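Local coordinates for probable fumarate reductase Ifc3 (Shewanella frigidimarina, PDB 1QO8), which catalyses the essentially one-way reduction of fumarate to succinate, using FAD and four covalently bound haems c, and may serve electron transport to iron(III), at residues A[180-185]-A[236-241]; A[387-392]-A[472-477]; A[503-508]-A[529-534]. All blocks are in the same frame, centred on the assembly; numbering follows the deposited sequence.

Interaction 1: A[180-185]-A[236-241]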
loop_
_atom_site.group_PDB
_atom_site.type_symbol
_atom_site.label_atom_id
_atom_site.label_comp_id
_atom_site.label_asym_id
_atom_site.label_seq_id
_atom_site.Cartn_x
_atom_site.Cartn_y
_atom_site.Cartn_z
ATOM N N VAL A 180 34.071 5.186 -23.724
ATOM C CA VAL A 180 32.830 5.747 -23.229
ATOM C C VAL A 180 33.107 6.647 -22.026
ATOM O O VAL A 180 33.665 6.231 -21.010
ATOM C CB VAL A 180 31.829 4.616 -22.926
ATOM C CG1 VAL A 180 30.698 5.164 -22.083
ATOM C CG2 VAL A 180 31.304 3.967 -24.189
ATOM N N GLU A 181 32.733 7.903 -22.146
ATOM C CA GLU A 181 32.787 8.832 -21.017
ATOM C C GLU A 181 31.467 8.785 -20.250
ATOM O O GLU A 181 30.405 8.760 -20.867
ATOM C CB GLU A 181 33.119 10.217 -21.522
ATOM C CG GLU A 181 32.078 11.291 -21.661
ATOM C CD GLU A 181 32.650 12.571 -22.268
ATOM O OE1 GLU A 181 33.592 12.463 -23.105
ATOM O OE2 GLU A 181 32.161 13.678 -21.935
ATOM N N ASP A 182 31.492 8.721 -18.933
ATOM C CA ASP A 182 30.277 8.652 -18.133
ATOM C C ASP A 182 30.607 9.358 -16.829
ATOM O O ASP A 182 31.781 9.625 -16.585
ATOM C CB ASP A 182 29.878 7.207 -17.908
ATOM C CG ASP A 182 28.527 6.929 -17.274
ATOM O OD1 ASP A 182 27.701 7.877 -17.207
ATOM O OD2 ASP A 182 28.304 5.735 -16.900
ATOM N N LYS A 183 29.627 9.804 -16.068
ATOM C CA LYS A 183 29.857 10.523 -14.823
ATOM C C LYS A 183 28.802 10.027 -13.829
ATOM O O LYS A 183 27.674 9.720 -14.236
ATOM C CB LYS A 183 29.693 12.045 -14.881
ATOM C CG LYS A 183 30.547 12.739 -15.920
ATOM C CD LYS A 183 30.300 14.235 -16.029
ATOM C CE LYS A 183 30.983 14.792 -17.278
ATOM N NZ LYS A 183 32.358 15.279 -16.935
ATOM N N VAL A 184 29.199 9.978 -12.590
ATOM C CA VAL A 184 28.313 9.566 -11.520
ATOM C C VAL A 184 27.011 10.362 -11.538
ATOM O O VAL A 184 25.935 9.776 -11.357
ATOM C CB VAL A 184 29.020 9.707 -10.179
ATOM C CG1 VAL A 184 28.037 9.604 -9.016
ATOM C CG2 VAL A 184 30.062 8.630 -10.003
ATOM N N GLU A 185 27.065 11.662 -11.823
ATOM C CA GLU A 185 25.897 12.514 -11.814
ATOM C C GLU A 185 25.009 12.107 -12.967
ATOM O O GLU A 185 23.809 12.248 -12.822
ATOM C CB GLU A 185 26.207 14.025 -11.871
ATOM C CG GLU A 185 27.550 14.373 -12.512
ATOM C CD GLU A 185 28.724 13.977 -11.626
ATOM O OE1 GLU A 185 28.874 14.494 -10.500
ATOM O OE2 GLU A 185 29.512 13.106 -12.036
ATOM N N VAL A 236 24.519 7.156 -21.858
ATOM C CA VAL A 236 25.672 6.480 -22.429
ATOM C C VAL A 236 25.652 4.989 -22.038
ATOM O O VAL A 236 24.769 4.509 -21.281
ATOM C CB VAL A 236 27.008 7.079 -21.976
ATOM C CG1 VAL A 236 28.114 6.550 -22.906
ATOM C CG2 VAL A 236 27.192 8.592 -22.091
ATOM N N ASP A 237 26.581 4.215 -22.585
ATOM C CA ASP A 237 26.611 2.768 -22.456
ATOM C C ASP A 237 27.146 2.432 -21.063
ATOM O O ASP A 237 28.213 2.946 -20.779
ATOM C CB ASP A 237 27.589 2.174 -23.476
ATOM C CG ASP A 237 27.126 2.341 -24.900
ATOM O OD1 ASP A 237 26.342 3.270 -25.209
ATOM O OD2 ASP A 237 27.610 1.494 -25.686
ATOM N N ARG A 238 26.388 1.752 -20.239
ATOM C CA ARG A 238 26.803 1.524 -18.835
ATOM C C ARG A 238 26.495 0.126 -18.348
ATOM O O ARG A 238 26.696 -0.304 -17.226
ATOM C CB ARG A 238 25.772 2.396 -18.064
ATOM C CG ARG A 238 26.385 3.262 -17.008
ATOM C CD ARG A 238 25.270 4.074 -16.345
ATOM N NE ARG A 238 25.599 5.478 -16.570
ATOM C CZ ARG A 238 24.629 6.291 -17.012
ATOM N NH1 ARG A 238 23.377 5.915 -17.245
ATOM N NH2 ARG A 238 24.997 7.535 -17.257
ATOM N N THR A 239 25.865 -0.704 -19.129
ATOM C CA THR A 239 25.357 -2.021 -18.798
ATOM C C THR A 239 26.393 -3.093 -19.128
ATOM O O THR A 239 26.721 -3.217 -20.308
ATOM C CB THR A 239 24.073 -2.193 -19.644
ATOM O OG1 THR A 239 23.110 -1.159 -19.398
ATOM C CG2 THR A 239 23.465 -3.562 -19.315
ATOM N N HIS A 240 26.925 -3.815 -18.154
ATOM C CA HIS A 240 27.956 -4.817 -18.267
ATOM C C HIS A 240 27.339 -6.229 -18.182
ATOM O O HIS A 240 26.499 -6.435 -17.325
ATOM C CB HIS A 240 28.959 -4.648 -17.154
ATOM C CG HIS A 240 29.565 -3.288 -17.034
ATOM N ND1 HIS A 240 28.870 -2.155 -16.687
ATOM C CD2 HIS A 240 30.858 -2.897 -17.244
ATOM C CE1 HIS A 240 29.680 -1.106 -16.687
ATOM N NE2 HIS A 240 30.883 -1.549 -17.005
ATOM N N ARG A 241 27.647 -7.070 -19.158
ATOM C CA ARG A 241 27.209 -8.382 -19.443
ATOM C C ARG A 241 28.473 -9.230 -19.762
ATOM O O ARG A 241 29.517 -8.690 -20.098
ATOM C CB ARG A 241 26.361 -8.431 -20.710
ATOM C CG ARG A 241 24.966 -7.920 -20.741
ATOM C CD ARG A 241 24.195 -8.181 -22.028
ATOM N NE ARG A 241 22.858 -7.564 -21.858
ATOM C CZ ARG A 241 22.492 -6.333 -22.205
ATOM N NH1 ARG A 241 23.243 -5.358 -22.696
ATOM N NH2 ARG A 241 21.211 -5.998 -21.992
#
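Asp182 and Arg238 meet as a two-point salt bridge. Their side chains cross at about a right angle. The arginine offers its side, not its end: NE and NH2 each take one carboxylate oxygen. Arg238 NH2 reaches Asp182 OD1 at 2.7 Å, close to the guanidinium plane. Arg238 NE reaches the syn lone pair of Asp182 OD2, also at 2.7 Å, with that oxygen tilted from the guanidinium plane. The carboxylate and guanidinium planes are inclined by 35°, so the pairing is twisted. CG of Asp182 is anti to the backbone N (chi1 -171°), which carries the carboxylate across to the arginine. The Arg238 chain bends at chi3 (-120°) and turns its NE edge to the acid. Asp182 OD2 also accepts from Gln175, and Arg238 NH1 pairs with Asp190 of helix 184-194. The arginine thus bridges two acids.

The contact joins the loop leading into helix 184-194 to the segment that runs into the middle strand, 239-241, of a three-stranded antiparallel sheet. Lys183 is the N-cap residue of that helix. Arg238 and Thr239 both face Lys229, a classic beta bulge. A leucine in place of Arg238 would probably leave the carboxylates of Asp182 and Asp190 without their shared positive partner and free the loop to shift against the sheet.

Beside the salt bridge, Val180 and Val236 point at each other's segments and slide past one another in opposite directions. Val236 CG2 lies 3.4 Å from Glu181 O. Val180 CG1 packs 3.6 Å from the carbonyl oxygen of Asp237, whose own carboxylate turns to Arg230.

Interaction 2: A[387-392]-A[472-477]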
loop_
_atom_site.group_PDB
_atom_site.type_symbol
_atom_site.label_atom_id
_atom_site.label_comp_id
_atom_site.label_asym_id
_atom_site.label_seq_id
_atom_site.Cartn_x
_atom_site.Cartn_y
_atom_site.Cartn_z
ATOM N N GLY A 387 -8.201 -13.338 -34.043
ATOM C CA GLY A 387 -7.390 -13.036 -35.215
ATOM C C GLY A 387 -7.551 -11.626 -35.756
ATOM O O GLY A 387 -7.096 -11.431 -36.878
ATOM N N ASN A 388 -8.002 -10.646 -34.981
ATOM C CA ASN A 388 -8.142 -9.275 -35.372
ATOM C C ASN A 388 -7.097 -8.378 -34.727
ATOM O O ASN A 388 -6.812 -8.516 -33.535
ATOM C CB ASN A 388 -9.555 -8.720 -34.947
ATOM C CG ASN A 388 -10.625 -9.542 -35.652
ATOM O OD1 ASN A 388 -10.516 -9.732 -36.875
ATOM N ND2 ASN A 388 -11.616 -10.172 -35.058
ATOM N N ARG A 389 -6.540 -7.423 -35.454
ATOM C CA ARG A 389 -5.619 -6.437 -34.922
ATOM C C ARG A 389 -6.463 -5.535 -34.036
ATOM O O ARG A 389 -7.652 -5.609 -34.280
ATOM C CB ARG A 389 -4.945 -5.634 -36.090
ATOM C CG ARG A 389 -3.900 -6.492 -36.850
ATOM C CD ARG A 389 -3.410 -5.680 -38.111
ATOM N NE ARG A 389 -2.525 -4.661 -37.618
ATOM C CZ ARG A 389 -2.553 -3.366 -37.955
ATOM N NH1 ARG A 389 -3.436 -3.069 -38.938
ATOM N NH2 ARG A 389 -1.645 -2.523 -37.500
ATOM N N PHE A 390 -5.929 -4.767 -33.103
ATOM C CA PHE A 390 -6.806 -4.053 -32.184
ATOM C C PHE A 390 -6.014 -2.806 -31.830
ATOM O O PHE A 390 -6.482 -1.929 -31.201
ATOM C CB PHE A 390 -7.145 -4.754 -30.855
ATOM C CG PHE A 390 -5.975 -5.521 -30.255
ATOM C CD1 PHE A 390 -5.677 -6.776 -30.680
ATOM C CD2 PHE A 390 -5.193 -4.980 -29.243
ATOM C CE1 PHE A 390 -4.580 -7.457 -30.134
ATOM C CE2 PHE A 390 -4.056 -5.600 -28.706
ATOM C CZ PHE A 390 -3.804 -6.882 -29.144
ATOM N N ILE A 391 -4.841 -2.586 -32.398
ATOM C CA ILE A 391 -4.027 -1.431 -32.022
ATOM C C ILE A 391 -2.777 -1.482 -32.916
ATOM O O ILE A 391 -2.499 -2.531 -33.500
ATOM C CB ILE A 391 -3.661 -1.325 -30.539
ATOM C CG1 ILE A 391 -3.111 0.090 -30.326
ATOM C CG2 ILE A 391 -2.684 -2.366 -29.995
ATOM C CD1 ILE A 391 -3.172 0.601 -28.883
ATOM N N SER A 392 -2.174 -0.323 -33.142
ATOM C CA SER A 392 -0.901 -0.359 -33.828
ATOM C C SER A 392 0.166 -1.136 -33.026
ATOM O O SER A 392 0.342 -0.810 -31.851
ATOM C CB SER A 392 -0.385 1.046 -34.029
ATOM O OG SER A 392 0.961 1.074 -34.524
ATOM N N ASP A 472 -1.831 2.375 -42.962
ATOM C CA ASP A 472 -2.636 1.325 -42.221
ATOM C C ASP A 472 -3.939 2.066 -41.780
ATOM O O ASP A 472 -3.854 2.911 -40.886
ATOM C CB ASP A 472 -1.899 0.940 -40.979
ATOM C CG ASP A 472 -2.710 0.192 -39.909
ATOM O OD1 ASP A 472 -3.772 -0.385 -40.156
ATOM O OD2 ASP A 472 -2.191 0.117 -38.765
ATOM N N THR A 473 -4.986 1.898 -42.560
ATOM C CA THR A 473 -6.237 2.599 -42.280
ATOM C C THR A 473 -6.954 2.066 -41.034
ATOM O O THR A 473 -7.695 2.860 -40.443
ATOM C CB THR A 473 -7.166 2.455 -43.503
ATOM O OG1 THR A 473 -7.267 1.146 -44.005
ATOM C CG2 THR A 473 -6.603 3.268 -44.700
ATOM N N ALA A 474 -6.776 0.767 -40.687
ATOM C CA ALA A 474 -7.280 0.363 -39.339
ATOM C C ALA A 474 -6.649 1.119 -38.206
ATOM O O ALA A 474 -7.347 1.672 -37.320
ATOM C CB ALA A 474 -7.177 -1.141 -39.179
ATOM N N PHE A 475 -5.287 1.155 -38.073
ATOM C CA PHE A 475 -4.686 1.597 -36.846
ATOM C C PHE A 475 -3.544 2.571 -36.965
ATOM O O PHE A 475 -3.029 2.963 -35.885
ATOM C CB PHE A 475 -4.215 0.398 -35.921
ATOM C CG PHE A 475 -5.406 -0.432 -35.514
ATOM C CD1 PHE A 475 -6.276 0.061 -34.540
ATOM C CD2 PHE A 475 -5.730 -1.586 -36.155
ATOM C CE1 PHE A 475 -7.415 -0.650 -34.173
ATOM C CE2 PHE A 475 -6.840 -2.321 -35.799
ATOM C CZ PHE A 475 -7.738 -1.831 -34.829
ATOM N N GLY A 476 -3.135 3.016 -38.164
ATOM C CA GLY A 476 -2.138 4.101 -38.142
ATOM C C GLY A 476 -0.722 3.590 -38.002
ATOM O O GLY A 476 0.162 4.430 -37.768
ATOM N N ARG A 477 -0.440 2.257 -38.032
ATOM C CA ARG A 477 1.019 1.939 -37.859
ATOM C C ARG A 477 1.812 2.703 -38.916
ATOM O O ARG A 477 1.459 2.457 -40.076
ATOM C CB ARG A 477 1.105 0.437 -38.165
ATOM C CG ARG A 477 2.541 -0.085 -37.957
ATOM C CD ARG A 477 2.443 -1.631 -38.211
ATOM N NE ARG A 477 3.845 -2.069 -38.030
ATOM C CZ ARG A 477 4.250 -3.263 -37.595
ATOM N NH1 ARG A 477 3.345 -4.231 -37.336
ATOM N NH2 ARG A 477 5.573 -3.430 -37.470
HETATM O O HOH W 1 -3.151 2.465 -32.767
#
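Arg389 faces Asp472 end-on, with NH1 and NH2 each giving a hydrogen to one carboxylate oxygen. The bonds Arg389 NH1 to Asp472 OD1 and Arg389 NH2 to Asp472 OD2 are both 3.0 Å. The first is nearly straight, at 171°. Both oxygens lie in the guanidinium plane, but the arginine comes from above the carboxylate plane, and the two planes are 47° apart. Two backbone amides of the aspartate's own loop come from the other face. Phe475 N gives to Asp472 OD1 at 3.0 Å from well above the plane, an Asx motif. Arg477 N gives to Asp472 OD2 at 2.9 Å, nearer the plane on the anti side. Each oxygen therefore has two donors. Arg389 NH2 has a second acid in Glu393.

Phe475 adds a packing contact with the backbone. With CG anti to the carbonyl carbon (chi1 -62°), its ring is carried over the Phe390-Ile391 peptide, Ile391 N lying 3.5 Å above the ring centre. Phe475 CD2 lies over the rim of one guanidinium face, while Arg389 NH1 is at the edge of the ring.

Ser392 N gives to a water, which gives to Phe475 O. The Ser392 hydroxyl bonds with Leu394 N. The Arg477 guanidinium is held by Asp479 O and Ala380 O.

The contact joins two loops of the FAD-binding domain, before helix 397-405 and after helix 453-469. The Ile391 side chain is about 10 Å from that of Arg397, probably the proton donor. The buried carboxylate is the polar centre of the joint. Four N-H donors, two from the positively charged Arg389, would be expected to stabilise its negative charge.

Interaction 3: A[503-508]-A[529-534]. With FAD (flavin-adenine dinucleotide), chain G.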
loop_
_atom_site.group_PDB
_atom_site.type_symbol
_atom_site.label_atom_id
_atom_site.label_comp_id
_atom_site.label_asym_id
_atom_site.label_seq_id
_atom_site.Cartn_x
_atom_site.Cartn_y
_atom_site.Cartn_z
ATOM N N GLY A 503 8.453 -1.168 -5.205
ATOM C CA GLY A 503 8.208 -0.816 -3.833
ATOM C C GLY A 503 8.660 -1.961 -2.907
ATOM O O GLY A 503 8.880 -3.104 -3.390
ATOM N N GLY A 504 8.824 -1.646 -1.641
ATOM C CA GLY A 504 9.152 -2.735 -0.700
ATOM C C GLY A 504 9.376 -2.097 0.691
ATOM O O GLY A 504 8.912 -1.003 0.958
ATOM N N VAL A 505 10.189 -2.733 1.448
ATOM C CA VAL A 505 10.552 -2.390 2.862
ATOM C C VAL A 505 11.324 -1.115 2.825
ATOM O O VAL A 505 12.225 -0.932 1.985
ATOM C CB VAL A 505 11.272 -3.686 3.216
ATOM C CG1 VAL A 505 12.783 -3.622 3.443
ATOM C CG2 VAL A 505 10.428 -4.578 4.055
ATOM N N ALA A 506 11.024 -0.144 3.693
ATOM C CA ALA A 506 11.877 1.028 3.781
ATOM C C ALA A 506 13.226 0.720 4.423
ATOM O O ALA A 506 13.418 0.060 5.453
ATOM C CB ALA A 506 11.210 2.150 4.591
ATOM N N ILE A 507 14.176 1.424 3.867
ATOM C CA ILE A 507 15.601 1.256 4.216
ATOM C C ILE A 507 16.291 2.576 4.398
ATOM O O ILE A 507 15.805 3.533 3.769
ATOM C CB ILE A 507 16.114 0.338 3.096
ATOM C CG1 ILE A 507 16.465 -0.966 3.829
ATOM C CG2 ILE A 507 17.202 0.778 2.161
ATOM C CD1 ILE A 507 15.838 -2.164 3.227
ATOM N N ASN A 508 17.339 2.627 5.233
ATOM C CA ASN A 508 18.247 3.765 5.203
ATOM C C ASN A 508 19.437 3.451 4.316
ATOM O O ASN A 508 19.626 2.369 3.761
ATOM C CB ASN A 508 18.761 4.073 6.636
ATOM C CG ASN A 508 19.904 3.140 6.972
ATOM O OD1 ASN A 508 19.952 1.923 7.092
ATOM N ND2 ASN A 508 21.084 3.833 7.019
ATOM N N GLU A 529 15.307 -6.525 -4.376
ATOM C CA GLU A 529 13.963 -6.067 -4.765
ATOM C C GLU A 529 13.016 -6.055 -3.576
ATOM O O GLU A 529 11.868 -5.534 -3.668
ATOM C CB GLU A 529 13.350 -7.032 -5.788
ATOM C CG GLU A 529 12.183 -6.508 -6.652
ATOM C CD GLU A 529 11.836 -7.463 -7.756
ATOM O OE1 GLU A 529 12.715 -8.294 -8.219
ATOM O OE2 GLU A 529 10.654 -7.539 -8.182
ATOM N N VAL A 530 13.318 -6.801 -2.496
ATOM C CA VAL A 530 12.511 -6.735 -1.282
ATOM C C VAL A 530 12.289 -5.313 -0.745
ATOM O O VAL A 530 11.324 -4.958 -0.060
ATOM C CB VAL A 530 13.020 -7.664 -0.172
ATOM C CG1 VAL A 530 14.288 -7.193 0.508
ATOM C CG2 VAL A 530 11.841 -7.825 0.820
ATOM N N THR A 531 13.181 -4.407 -0.989
ATOM C CA THR A 531 13.337 -3.030 -0.551
ATOM C C THR A 531 12.689 -2.059 -1.538
ATOM O O THR A 531 12.511 -2.359 -2.720
ATOM C CB THR A 531 14.870 -2.926 -0.574
ATOM O OG1 THR A 531 15.506 -3.189 0.711
ATOM C CG2 THR A 531 15.428 -1.919 -1.450
ATOM N N GLY A 532 12.191 -0.910 -1.047
ATOM C CA GLY A 532 11.544 0.053 -1.940
ATOM C C GLY A 532 12.385 1.291 -2.037
ATOM O O GLY A 532 13.313 1.394 -1.185
ATOM N N GLY A 533 12.308 2.312 -2.865
ATOM C CA GLY A 533 13.191 3.448 -2.772
ATOM C C GLY A 533 14.377 3.577 -3.712
ATOM O O GLY A 533 14.829 4.710 -3.995
ATOM N N VAL A 534 15.068 2.574 -4.172
ATOM C CA VAL A 534 16.204 2.697 -5.088
ATOM C C VAL A 534 15.722 3.174 -6.465
ATOM O O VAL A 534 16.322 4.010 -7.079
ATOM C CB VAL A 534 16.941 1.338 -5.180
ATOM C CG1 VAL A 534 18.123 1.516 -6.168
ATOM C CG2 VAL A 534 17.487 1.002 -3.807
HETATM P PA FAD G . 15.831 -12.718 -6.043
HETATM O O1A FAD G . 16.941 -12.982 -7.013
HETATM O O2A FAD G . 14.544 -12.989 -6.367
HETATM O O5B FAD G . 16.062 -13.864 -4.994
HETATM C C5B FAD G . 15.330 -13.940 -3.702
HETATM C C4B FAD G . 15.667 -15.363 -3.029
HETATM O O4B FAD G . 14.881 -15.325 -1.739
HETATM C C3B FAD G . 14.995 -16.536 -3.816
HETATM O O3B FAD G . 15.770 -17.521 -4.333
HETATM C C2B FAD G . 13.696 -16.881 -3.000
HETATM O O2B FAD G . 13.286 -18.269 -3.060
HETATM C C1B FAD G . 14.209 -16.642 -1.630
HETATM N N9A FAD G . 13.146 -16.367 -0.654
HETATM C C8A FAD G . 11.981 -15.664 -0.832
HETATM N N7A FAD G . 11.206 -15.715 0.216
HETATM C C5A FAD G . 11.885 -16.490 1.151
HETATM C C6A FAD G . 11.529 -16.994 2.475
HETATM N N6A FAD G . 10.408 -16.721 3.085
HETATM N N1A FAD G . 12.504 -17.719 3.077
HETATM C C2A FAD G . 13.666 -18.106 2.448
HETATM N N3A FAD G . 14.061 -17.702 1.220
HETATM C C4A FAD G . 13.110 -16.926 0.633
HETATM N N1 FAD G . 17.301 -6.291 -13.566
HETATM C C2 FAD G . 18.402 -5.730 -13.988
HETATM O O2 FAD G . 18.971 -4.797 -13.524
HETATM N N3 FAD G . 19.109 -6.201 -15.136
HETATM C C4 FAD G . 18.551 -7.309 -15.766
HETATM O O4 FAD G . 19.062 -7.731 -16.764
HETATM C C4X FAD G . 17.284 -7.875 -15.307
HETATM N N5 FAD G . 16.726 -8.902 -15.966
HETATM C C5X FAD G . 15.596 -9.489 -15.509
HETATM C C6 FAD G . 15.075 -10.568 -16.236
HETATM C C7 FAD G . 13.933 -11.191 -15.793
HETATM C C7M FAD G . 13.317 -12.350 -16.510
HETATM C C8 FAD G . 13.333 -10.734 -14.565
HETATM C C8M FAD G . 12.130 -11.452 -14.034
HETATM C C9 FAD G . 13.858 -9.699 -13.835
HETATM C C9A FAD G . 14.990 -9.049 -14.268
HETATM N N10 FAD G . 15.601 -7.954 -13.625
HETATM C C10 FAD G . 16.707 -7.362 -14.100
HETATM C "C1'" FAD G . 15.284 -7.670 -12.190
HETATM C "C2'" FAD G . 16.423 -8.234 -11.276
HETATM O "O2'" FAD G . 16.710 -9.513 -11.936
HETATM C "C3'" FAD G . 15.725 -8.638 -9.954
HETATM O "O3'" FAD G . 15.107 -7.500 -9.339
HETATM C "C4'" FAD G . 16.864 -8.866 -8.903
HETATM O "O4'" FAD G . 17.554 -10.053 -9.400
HETATM C "C5'" FAD G . 16.139 -9.270 -7.570
HETATM O "O5'" FAD G . 17.299 -9.875 -6.715
HETATM P P FAD G . 17.103 -10.287 -5.244
HETATM O O1P FAD G . 18.468 -10.764 -4.804
HETATM O O2P FAD G . 16.506 -9.170 -4.662
HETATM O O3P FAD G . 16.060 -11.290 -5.314
HETATM O O HOH W 2 9.225 -5.826 -3.176
HETATM O O HOH W 3 13.395 2.874 1.494
#
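Val505 and the 530-532 backbone are joined by two hydrogen bonds around a single beta bridge, Val505 with Thr531. Val505 N gives to Val530 O at 2.9 Å, in the carbonyl plane and on a lone pair. Gly532 N gives to Val505 O at 3.0 Å, from above the carbonyl plane. The backbones are very close here: Gly504 N is 3.2 Å from Gly532 CA. A side chain on either glycine would run into the facing backbone. Val505 CB packs 3.5 Å from Val530 O.

At the FAD end, Glu529 N gives to FAD O2P at 2.9 Å, and FAD O3' gives to Glu529 OE1 at 2.8 Å.

Further out, Glu529 OE2 accepts from Thr501 N, which steadies the carboxylate. Two waters extend the backbone pairing. One gives to both Gly503 O and Glu529 O. The other accepts from Ile507 N and gives to Gly532 O. Val505 and Thr531 also pack on Ala526 of strand 524-526. The loop after this last strand of the parallel sheet contributes to the FAD phosphate and ribityl site of a Rossmann-type flavoprotein domain.

In the fold
All three contacts lie in the flavoprotein part of the chain, and none touches another. Interaction 3 is the buried one, its centre about 17 Å from that of the chain. Interaction 1 is a surface contact. Interaction 2 is partly buried, yet its centre is the most distant from that of the chain, at about 33 Å. Interaction 3 relies on backbone bonds, glycines and water, and alone of the three contacts FAD directly. Interactions 1 and 2 each rest on a two-point arginine–aspartate salt bridge, side-on in the first and end-on in the second. Strand 489-505 comes after the loop of 472-477 and runs into 503-508, but the centres of interactions 2 and 3 are 40 Å apart.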